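Local structure of uncharacterized protein (Chaetomium thermophilum, 3LPZ) at residues A[251-264]-A[284-296]. The protein probably acts in the Get pathway of tail-anchored protein biogenesis, as a Get4 alpha-solenoid that binds Get5. Sequence-based numbering, arbitrary orientation. Where two conformers were deposited one is given.
Sequences LLLSVQKGSPDLFR and ALELIAEMYFGIQ
CB of F263 lies over the centre of the F293 ring, 3.8 Å from its centroid in a CH-pi contact. CB of Y292 covers the opposite face, toward the rim. At the F293 edge, in plane, lie S259 N and A289 CA. The F263 and F293 rings meet obliquely, planes at 34°. Over one face of F263 sits A289 CB, 3.5 Å from F263 CE2; L251 CD1 lies at the F263 edge. With CG anti to the backbone N (chi1 -175°), the F263 ring reaches A289. F293 enters as a knob among S254, V255, P260 and F263. Cutting F293 back to an alanine would probably open a gap among these four and leave F263 CB without its ring. V255 CG2 packs over the face of Y292. I295 CD1 touches F263 CD2 at 3.8 Å and lies over the R264 guanidinium. No direct hydrogen bond joins the segments. One water donates to V255 O and Y292 O; G258 CA approaches Y292 O at 3.4 Å. In the alpha-solenoid, helix 282-293 from L285 on, with I295, packs against helices 243-256 and 260-269 and their turn. Helix 186-199 adjoins L251 and I288; its L198 O accepts a hydrogen bond from Y292 OH.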
loop_
_atom_site.group_PDB
_atom_site.type_symbol
_atom_site.label_atom_id
_atom_site.label_comp_id
_atom_site.label_asym_id
_atom_site.label_seq_id
_atom_site.Cartn_x
_atom_site.Cartn_y
_atom_site.Cartn_z
ATOM N N LEU A 251 -10.024 -2.618 -20.415
ATOM C CA LEU A 251 -10.618 -1.875 -19.322
ATOM C C LEU A 251 -9.803 -0.600 -19.077
ATOM O O LEU A 251 -10.372 0.497 -18.967
ATOM C CB LEU A 251 -10.691 -2.727 -18.047
ATOM C CG LEU A 251 -11.199 -2.040 -16.771
ATOM C CD1 LEU A 251 -12.612 -1.529 -16.975
ATOM C CD2 LEU A 251 -11.127 -2.984 -15.537
ATOM N N LEU A 252 -8.480 -0.728 -19.011
ATOM C CA LEU A 252 -7.630 0.466 -18.906
ATOM C C LEU A 252 -7.812 1.466 -20.046
ATOM O O LEU A 252 -7.834 2.700 -19.807
ATOM C CB LEU A 252 -6.146 0.086 -18.779
ATOM C CG LEU A 252 -5.697 -0.444 -17.414
ATOM C CD1 LEU A 252 -4.240 -0.924 -17.505
ATOM C CD2 LEU A 252 -5.849 0.604 -16.291
ATOM N N LEU A 253 -7.914 0.968 -21.277
ATOM C CA LEU A 253 -8.243 1.871 -22.392
ATOM C C LEU A 253 -9.575 2.555 -22.173
ATOM O O LEU A 253 -9.657 3.758 -22.286
ATOM C CB LEU A 253 -8.296 1.143 -23.729
ATOM C CG LEU A 253 -7.069 1.134 -24.626
ATOM C CD1 LEU A 253 -7.497 0.635 -26.027
ATOM C CD2 LEU A 253 -6.404 2.527 -24.699
ATOM N N SER A 254 -10.605 1.788 -21.830
ATOM C CA SER A 254 -11.971 2.308 -21.698
ATOM C C SER A 254 -12.102 3.373 -20.622
ATOM O O SER A 254 -12.902 4.282 -20.741
ATOM C CB SER A 254 -12.960 1.174 -21.405
ATOM O OG SER A 254 -12.976 0.239 -22.460
ATOM N N VAL A 255 -11.327 3.215 -19.553
ATOM C CA VAL A 255 -11.328 4.159 -18.441
ATOM C C VAL A 255 -11.074 5.625 -18.889
ATOM O O VAL A 255 -11.667 6.551 -18.327
ATOM C CB VAL A 255 -10.381 3.661 -17.323
ATOM C CG1 VAL A 255 -9.598 4.800 -16.676
ATOM C CG2 VAL A 255 -11.175 2.796 -16.317
ATOM N N GLN A 256 -10.226 5.804 -19.902
ATOM C CA GLN A 256 -9.954 7.124 -20.504
ATOM C C GLN A 256 -11.220 7.889 -20.946
ATOM O O GLN A 256 -11.477 8.998 -20.473
ATOM C CB GLN A 256 -8.907 7.007 -21.630
ATOM C CG GLN A 256 -9.296 7.576 -22.985
ATOM C CD GLN A 256 -9.756 6.495 -23.947
ATOM O OE1 GLN A 256 -10.912 6.471 -24.373
ATOM N NE2 GLN A 256 -8.850 5.581 -24.284
ATOM N N LYS A 257 -12.016 7.314 -21.846
ATOM C CA LYS A 257 -13.295 7.944 -22.190
ATOM C C LYS A 257 -14.396 7.035 -21.693
ATOM O O LYS A 257 -14.750 6.028 -22.335
ATOM C CB LYS A 257 -13.429 8.274 -23.684
ATOM C CG LYS A 257 -13.207 9.764 -24.023
ATOM C CD LYS A 257 -14.454 10.638 -23.744
ATOM C CE LYS A 257 -15.354 10.806 -24.978
ATOM N NZ LYS A 257 -16.074 9.557 -25.403
ATOM N N GLY A 258 -14.911 7.400 -20.523
ATOM C CA GLY A 258 -15.775 6.537 -19.730
ATOM C C GLY A 258 -17.165 6.309 -20.279
ATOM O O GLY A 258 -18.149 6.614 -19.618
ATOM N N SER A 259 -17.236 5.758 -21.486
ATOM C CA SER A 259 -18.501 5.372 -22.092
ATOM C C SER A 259 -18.988 4.091 -21.408
ATOM O O SER A 259 -18.300 3.074 -21.444
ATOM C CB SER A 259 -18.314 5.165 -23.603
ATOM O OG SER A 259 -19.489 4.676 -24.233
ATOM N N PRO A 260 -20.166 4.142 -20.761
ATOM C CA PRO A 260 -20.755 2.943 -20.145
ATOM C C PRO A 260 -20.946 1.794 -21.147
ATOM O O PRO A 260 -20.858 0.626 -20.763
ATOM C CB PRO A 260 -22.122 3.429 -19.643
ATOM C CG PRO A 260 -22.034 4.918 -19.606
ATOM C CD PRO A 260 -21.046 5.319 -20.653
ATOM N N ASP A 261 -21.212 2.136 -22.411
ATOM C CA ASP A 261 -21.319 1.168 -23.513
ATOM C C ASP A 261 -20.085 0.274 -23.615
ATOM O O ASP A 261 -20.197 -0.930 -23.843
ATOM C CB ASP A 261 -21.488 1.899 -24.852
ATOM C CG ASP A 261 -22.783 2.684 -24.945
ATOM O OD1 ASP A 261 -23.770 2.338 -24.244
ATOM O OD2 ASP A 261 -22.807 3.649 -25.750
ATOM N N LEU A 262 -18.917 0.896 -23.483
ATOM C CA LEU A 262 -17.627 0.217 -23.509
ATOM C C LEU A 262 -17.520 -0.822 -22.398
ATOM O O LEU A 262 -17.150 -1.972 -22.649
ATOM C CB LEU A 262 -16.507 1.234 -23.312
ATOM C CG LEU A 262 -15.890 1.950 -24.502
ATOM C CD1 LEU A 262 -15.239 3.281 -24.037
ATOM C CD2 LEU A 262 -14.885 1.031 -25.178
ATOM N N PHE A 263 -17.844 -0.392 -21.174
ATOM C CA PHE A 263 -17.738 -1.240 -19.990
ATOM C C PHE A 263 -18.689 -2.416 -20.094
ATOM O O PHE A 263 -18.327 -3.550 -19.771
ATOM C CB PHE A 263 -18.016 -0.456 -18.699
ATOM C CG PHE A 263 -17.806 -1.267 -17.450
ATOM C CD1 PHE A 263 -16.526 -1.453 -16.933
ATOM C CD2 PHE A 263 -18.878 -1.896 -16.823
ATOM C CE1 PHE A 263 -16.329 -2.232 -15.785
ATOM C CE2 PHE A 263 -18.692 -2.683 -15.694
ATOM C CZ PHE A 263 -17.412 -2.845 -15.166
ATOM N N ARG A 264 -19.910 -2.133 -20.548
ATOM C CA ARG A 264 -20.932 -3.163 -20.665
ATOM C C ARG A 264 -20.507 -4.178 -21.725
ATOM O O ARG A 264 -20.587 -5.373 -21.496
ATOM C CB ARG A 264 -22.309 -2.552 -20.975
ATOM C CG ARG A 264 -22.948 -1.874 -19.775
ATOM C CD ARG A 264 -24.428 -1.521 -20.021
ATOM N NE ARG A 264 -24.889 -0.562 -19.022
ATOM C CZ ARG A 264 -24.921 0.758 -19.208
ATOM N NH1 ARG A 264 -24.554 1.282 -20.376
ATOM N NH2 ARG A 264 -25.337 1.553 -18.229
ATOM N N ALA A 284 -14.653 -4.952 -6.847
ATOM C CA ALA A 284 -13.744 -4.060 -7.569
ATOM C C ALA A 284 -14.369 -3.548 -8.869
ATOM O O ALA A 284 -14.279 -2.360 -9.173
ATOM C CB ALA A 284 -12.410 -4.748 -7.868
ATOM N N LEU A 285 -14.973 -4.447 -9.648
ATOM C CA LEU A 285 -15.526 -4.052 -10.947
ATOM C C LEU A 285 -16.746 -3.155 -10.782
ATOM O O LEU A 285 -16.936 -2.225 -11.549
ATOM C CB LEU A 285 -15.867 -5.272 -11.801
ATOM C CG LEU A 285 -14.638 -5.984 -12.365
ATOM C CD1 LEU A 285 -15.037 -7.272 -13.031
ATOM C CD2 LEU A 285 -13.842 -5.061 -13.336
ATOM N N GLU A 286 -17.559 -3.447 -9.777
ATOM C CA GLU A 286 -18.714 -2.591 -9.432
ATOM C C GLU A 286 -18.284 -1.179 -9.078
ATOM O O GLU A 286 -18.878 -0.209 -9.542
ATOM C CB GLU A 286 -19.454 -3.168 -8.241
ATOM C CG GLU A 286 -20.415 -4.263 -8.607
ATOM C CD GLU A 286 -21.110 -4.820 -7.391
ATOM O OE1 GLU A 286 -21.450 -4.036 -6.468
ATOM O OE2 GLU A 286 -21.302 -6.044 -7.357
ATOM N N LEU A 287 -17.253 -1.069 -8.246
ATOM C CA LEU A 287 -16.747 0.253 -7.840
ATOM C C LEU A 287 -16.134 1.004 -9.018
ATOM O O LEU A 287 -16.347 2.212 -9.171
ATOM C CB LEU A 287 -15.751 0.151 -6.680
ATOM C CG LEU A 287 -16.391 0.076 -5.294
ATOM C CD1 LEU A 287 -15.342 -0.236 -4.252
ATOM C CD2 LEU A 287 -17.117 1.379 -4.922
ATOM N N ILE A 288 -15.402 0.275 -9.854
ATOM C CA ILE A 288 -14.839 0.826 -11.080
ATOM C C ILE A 288 -15.918 1.303 -12.072
ATOM O O ILE A 288 -15.802 2.391 -12.620
ATOM C CB ILE A 288 -13.855 -0.204 -11.734
ATOM C CG1 ILE A 288 -12.547 -0.264 -10.911
ATOM C CG2 ILE A 288 -13.588 0.140 -13.229
ATOM C CD1 ILE A 288 -11.639 -1.448 -11.237
ATOM N N ALA A 289 -16.955 0.488 -12.301
ATOM C CA ALA A 289 -18.110 0.906 -13.125
ATOM C C ALA A 289 -18.782 2.180 -12.598
ATOM O O ALA A 289 -19.192 3.040 -13.384
ATOM C CB ALA A 289 -19.175 -0.223 -13.244
ATOM N N GLU A 290 -18.918 2.285 -11.282
ATOM C CA GLU A 290 -19.410 3.526 -10.684
ATOM C C GLU A 290 -18.451 4.708 -10.858
ATOM O O GLU A 290 -18.868 5.771 -11.322
ATOM C CB GLU A 290 -19.772 3.310 -9.221
ATOM C CG GLU A 290 -20.522 4.475 -8.556
ATOM C CD GLU A 290 -20.848 4.165 -7.100
ATOM O OE1 GLU A 290 -19.992 4.385 -6.214
ATOM O OE2 GLU A 290 -21.960 3.673 -6.836
ATOM N N MET A 291 -17.175 4.512 -10.526
ATOM C CA MET A 291 -16.179 5.591 -10.541
ATOM C C MET A 291 -15.903 6.170 -11.929
ATOM O O MET A 291 -15.788 7.384 -12.094
ATOM C CB MET A 291 -14.863 5.113 -9.937
ATOM C CG MET A 291 -14.941 4.778 -8.476
ATOM S SD MET A 291 -13.420 4.044 -7.881
ATOM C CE MET A 291 -12.401 5.510 -7.656
ATOM N N TYR A 292 -15.798 5.299 -12.931
ATOM C CA TYR A 292 -15.318 5.714 -14.256
ATOM C C TYR A 292 -16.383 5.773 -15.336
ATOM O O TYR A 292 -16.183 6.388 -16.398
ATOM C CB TYR A 292 -14.161 4.795 -14.707
ATOM C CG TYR A 292 -12.972 4.896 -13.773
ATOM C CD1 TYR A 292 -12.063 5.946 -13.890
ATOM C CD2 TYR A 292 -12.795 3.973 -12.729
ATOM C CE1 TYR A 292 -10.969 6.070 -13.005
ATOM C CE2 TYR A 292 -11.704 4.085 -11.832
ATOM C CZ TYR A 292 -10.804 5.144 -11.972
ATOM O OH TYR A 292 -9.733 5.259 -11.095
ATOM N N PHE A 293 -17.496 5.104 -15.093
ATOM C CA PHE A 293 -18.492 4.947 -16.140
ATOM C C PHE A 293 -19.870 5.421 -15.714
ATOM O O PHE A 293 -20.819 5.359 -16.505
ATOM C CB PHE A 293 -18.527 3.499 -16.634
ATOM C CG PHE A 293 -17.206 3.026 -17.169
ATOM C CD1 PHE A 293 -16.769 3.423 -18.433
ATOM C CD2 PHE A 293 -16.384 2.207 -16.394
ATOM C CE1 PHE A 293 -15.533 2.992 -18.920
ATOM C CE2 PHE A 293 -15.140 1.775 -16.867
ATOM C CZ PHE A 293 -14.709 2.164 -18.118
ATOM N N GLY A 294 -19.974 5.904 -14.478
ATOM C CA GLY A 294 -21.245 6.406 -13.952
ATOM C C GLY A 294 -22.323 5.333 -13.804
ATOM O O GLY A 294 -23.499 5.656 -13.710
ATOM N N ILE A 295 -21.936 4.057 -13.794
ATOM C CA ILE A 295 -22.891 2.951 -13.586
ATOM C C ILE A 295 -23.079 2.696 -12.087
ATOM O O ILE A 295 -22.153 2.240 -11.403
ATOM C CB ILE A 295 -22.444 1.671 -14.313
ATOM C CG1 ILE A 295 -22.285 1.937 -15.808
ATOM C CG2 ILE A 295 -23.418 0.527 -14.068
ATOM C CD1 ILE A 295 -21.420 0.902 -16.553
ATOM N N GLN A 296 -24.279 2.995 -11.583
ATOM C CA GLN A 296 -24.575 2.884 -10.146
ATOM C C GLN A 296 -24.462 1.436 -9.685
ATOM O O GLN A 296 -24.858 0.518 -10.413
ATOM C CB GLN A 296 -25.976 3.437 -9.814
ATOM C CG GLN A 296 -26.263 4.872 -10.329
ATOM C CD GLN A 296 -25.604 6.006 -9.509
ATOM O OE1 GLN A 296 -26.200 7.078 -9.337
ATOM N NE2 GLN A 296 -24.377 5.787 -9.032
HETATM O O HOH W 1 -13.974 7.639 -16.764
#